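Local coordinates for protein F2 like fibronectin-binding protein (Streptococcus pneumoniae, PDB 5A0N), which is a surface adhesin whose N-terminal domain carries an internal thioester and probably mediates covalent binding of the pathogen to host molecules, at residues G153-S158 with M178-L183. Numbering follows the deposited sequence.
Sequences GMRVSS and MIRTDL
R180 reaches from helix 170-182 to the backbone of V156 and grips its carbonyl oxygen with both terminal nitrogens. Both are hydrogen bonds: R180 NH2 to V156 O is 2.8 Å, and R180 NH1 to V156 O is 2.9 Å. The approach is end-on, with V156 O lying close to the guanidinium plane. Sharing one acceptor bends both bonds, with N-H...O angles of 145° for NH2 and 139° for NH1. The side chain runs extended from CG to NE, with CG anti to the carbonyl carbon of R180 (chi1 -74°). The nearest CA atoms of the two segments, R155 CA and R180 CA, are 11.0 Å apart, so the extended chain is what reaches the loop. A salt bridge from R180 NE to E146 OE2 of helix 132-152 probably helps fix the rotation of the guanidinium and offset the nearby charge of R149.

Van der Waals contact is slight. R155 CG lies 4.0 Å from R180 NH2, approaching obliquely, and the two arginine side chains cross at about a right angle. S157 CB is 4.3 Å from R180 NH1, at the guanidinium edge.

The two guanidinium groups carry like charges but do not touch: R155 NH1 is 5.8 Å from R180 NH1.

The contact is thus a polar tie between a loop and a helix within the helical insertion. The loop leaves helix 132-152 at G153, which has positive phi, and leads to helix 162-165. V156 packs its side chain on I164 and Y165 of that helix. I179 packs on F139 and I143 of helix 132-152. R180, held by E146 of the same helix, reaches the loop that follows it.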
ATOM      1  N   GLY A 153       9.737  -9.173  -6.124  1.00  9.29           N
ATOM      2  CA  GLY A 153       9.926 -10.619  -6.114  1.00  9.90           C
ATOM      3  C   GLY A 153       9.707 -11.275  -4.760  1.00  9.58           C
ATOM      4  O   GLY A 153      10.110 -12.404  -4.560  1.00 11.94           O
ATOM      5  N   MET A 154       9.036 -10.592  -3.831  1.00  8.69           N
ATOM      6  CA  MET A 154       8.802 -11.105  -2.485  1.00  9.64           C
ATOM      7  C   MET A 154       7.541 -11.959  -2.430  1.00  9.70           C
ATOM      8  O   MET A 154       6.478 -11.524  -1.993  1.00 11.98           O
ATOM      9  CB  MET A 154       8.748  -9.958  -1.478  1.00  9.84           C
ATOM     10  CG  MET A 154       8.622 -10.468  -0.054  1.00 14.16           C
ATOM     11  SD  MET A 154       8.645  -9.177   1.157  1.00 12.63           S
ATOM     12  CE  MET A 154      10.285  -9.469   1.741  1.00 19.77           C
ATOM     13  N   ARG A 155       7.679 -13.193  -2.880  1.00 10.08           N
ATOM     14  CA  ARG A 155       6.602 -14.167  -2.842  1.00 10.04           C
ATOM     15  C   ARG A 155       6.632 -14.864  -1.486  1.00  9.50           C
ATOM     16  O   ARG A 155       7.671 -15.405  -1.072  1.00 11.72           O
ATOM     17  CB  ARG A 155       6.774 -15.181  -3.972  1.00 10.61           C
ATOM     18  CG  ARG A 155       5.644 -16.185  -4.034  1.00 11.05           C
ATOM     19  CD  ARG A 155       5.771 -17.074  -5.266  1.00 11.83           C
ATOM     20  NE  ARG A 155       7.006 -17.853  -5.334  1.00 13.02           N
ATOM     21  CZ  ARG A 155       7.220 -19.013  -4.705  1.00 13.92           C
ATOM     22  NH1 ARG A 155       6.306 -19.534  -3.878  1.00 14.51           N
ATOM     23  NH2 ARG A 155       8.365 -19.659  -4.893  1.00 15.61           N
ATOM     24  N   VAL A 156       5.513 -14.779  -0.774  1.00  8.69           N
ATOM     25  CA  VAL A 156       5.395 -15.374   0.539  1.00  9.37           C
ATOM     26  C   VAL A 156       4.508 -16.610   0.477  1.00 10.45           C
ATOM     27  O   VAL A 156       3.396 -16.556  -0.064  1.00 11.49           O
ATOM     28  CB  VAL A 156       4.837 -14.331   1.553  1.00 10.50           C
ATOM     29  CG1 VAL A 156       4.746 -14.950   2.917  1.00 14.67           C
ATOM     30  CG2 VAL A 156       5.688 -13.101   1.589  1.00 10.76           C
ATOM     31  N   SER A 157       5.005 -17.713   1.043  1.00 10.89           N
ATOM     32  CA  SER A 157       4.268 -18.971   1.096  1.00 12.35           C
ATOM     33  C   SER A 157       4.803 -19.850   2.206  1.00 12.29           C
ATOM     34  O   SER A 157       5.736 -19.463   2.891  1.00 12.12           O
ATOM     35  CB  SER A 157       4.392 -19.727  -0.226  1.00 13.28           C
ATOM     36  OG  SER A 157       5.674 -20.361  -0.279  1.00 16.44           O
ATOM     37  N   SER A 158       4.243 -21.053   2.361  1.00 14.89           N
ATOM     38  CA  SER A 158       4.717 -21.939   3.432  1.00 15.74           C
ATOM     39  C   SER A 158       6.152 -22.427   3.215  1.00 14.72           C
ATOM     40  O   SER A 158       6.740 -22.937   4.160  1.00 18.38           O
ATOM     41  CB  SER A 158       3.778 -23.117   3.668  1.00 18.43           C
ATOM     42  OG  SER A 158       3.782 -23.919   2.540  1.00 20.70           O
ATOM     43  N   MET A 178      -7.032 -16.743  -1.556  1.00  7.94           N
ATOM     44  CA  MET A 178      -8.114 -16.146  -2.336  1.00  8.33           C
ATOM     45  C   MET A 178      -7.613 -15.040  -3.263  1.00  7.56           C
ATOM     46  O   MET A 178      -8.009 -14.979  -4.423  1.00  8.78           O
ATOM     47  CB  MET A 178      -9.228 -15.647  -1.428  1.00  8.74           C
ATOM     48  CG  MET A 178      -9.880 -16.760  -0.619  1.00 11.10           C
ATOM     49  SD  MET A 178     -10.952 -16.052   0.676  1.00 20.02           S
ATOM     50  CE  MET A 178     -11.053 -17.332   1.864  1.00 18.96           C
ATOM     51  N   ILE A 179      -6.740 -14.174  -2.750  1.00  8.02           N
ATOM     52  CA  ILE A 179      -6.110 -13.164  -3.596  1.00  8.47           C
ATOM     53  C   ILE A 179      -5.461 -13.829  -4.819  1.00  8.43           C
ATOM     54  O   ILE A 179      -5.635 -13.376  -5.954  1.00  8.64           O
ATOM     55  CB  ILE A 179      -5.036 -12.365  -2.833  1.00  8.31           C
ATOM     56  CG1 ILE A 179      -5.672 -11.447  -1.780  1.00  9.14           C
ATOM     57  CG2 ILE A 179      -4.152 -11.575  -3.783  1.00  9.66           C
ATOM     58  CD1 ILE A 179      -4.684 -10.935  -0.734  1.00 10.37           C
ATOM     59  N   ARG A 180      -4.696 -14.893  -4.582  1.00  8.15           N
ATOM     60  CA  ARG A 180      -3.949 -15.528  -5.679  1.00  7.93           C
ATOM     61  C   ARG A 180      -4.875 -16.189  -6.684  1.00  8.48           C
ATOM     62  O   ARG A 180      -4.561 -16.225  -7.878  1.00 10.56           O
ATOM     63  CB  ARG A 180      -2.959 -16.535  -5.129  1.00  8.62           C
ATOM     64  CG  ARG A 180      -1.793 -15.803  -4.485  1.00  8.50           C
ATOM     65  CD  ARG A 180      -0.755 -16.680  -3.818  1.00  9.10           C
ATOM     66  NE  ARG A 180       0.354 -15.821  -3.399  1.00  8.24           N
ATOM     67  CZ  ARG A 180       1.284 -16.127  -2.528  1.00  9.69           C
ATOM     68  NH1 ARG A 180       1.319 -17.314  -1.965  1.00 11.76           N
ATOM     69  NH2 ARG A 180       2.190 -15.221  -2.226  1.00  9.85           N
ATOM     70  N   THR A 181      -6.013 -16.696  -6.239  1.00  7.77           N
ATOM     71  CA  THR A 181      -7.004 -17.290  -7.141  1.00  7.74           C
ATOM     72  C   THR A 181      -7.769 -16.229  -7.920  1.00  8.02           C
ATOM     73  O   THR A 181      -8.104 -16.437  -9.087  1.00  8.87           O
ATOM     74  CB  THR A 181      -7.967 -18.149  -6.311  1.00  7.86           C
ATOM     75  OG1 THR A 181      -7.225 -19.150  -5.604  1.00  8.52           O
ATOM     76  CG2 THR A 181      -8.996 -18.814  -7.139  1.00  8.58           C
ATOM     77  N   ASP A 182      -8.040 -15.089  -7.279  1.00  7.99           N
ATOM     78  CA  ASP A 182      -9.011 -14.125  -7.789  1.00  8.22           C
ATOM     79  C   ASP A 182      -8.429 -12.938  -8.534  1.00  8.53           C
ATOM     80  O   ASP A 182      -9.169 -12.173  -9.147  1.00  8.96           O
ATOM     81  CB  ASP A 182      -9.862 -13.558  -6.656  1.00  9.13           C
ATOM     82  CG  ASP A 182     -10.743 -14.586  -5.969  1.00 10.78           C
ATOM     83  OD1 ASP A 182     -10.777 -15.761  -6.419  1.00 11.37           O
ATOM     84  OD2 ASP A 182     -11.389 -14.205  -4.954  1.00 13.24           O
ATOM     85  N   LEU A 183      -7.111 -12.797  -8.500  1.00  8.60           N
ATOM     86  CA  LEU A 183      -6.437 -11.577  -8.974  1.00  8.87           C
ATOM     87  C   LEU A 183      -6.883 -11.075 -10.356  1.00  8.91           C
ATOM     88  O   LEU A 183      -7.064  -9.881 -10.545  1.00  8.44           O
ATOM     89  CB  LEU A 183      -4.917 -11.827  -9.041  1.00 10.26           C
ATOM     90  CG  LEU A 183      -4.013 -10.686  -9.500  1.00 11.04           C
ATOM     91  CD1 LEU A 183      -4.220  -9.436  -8.664  1.00 12.51           C
ATOM     92  CD2 LEU A 183      -2.564 -11.077  -9.461  1.00 12.96           C
TER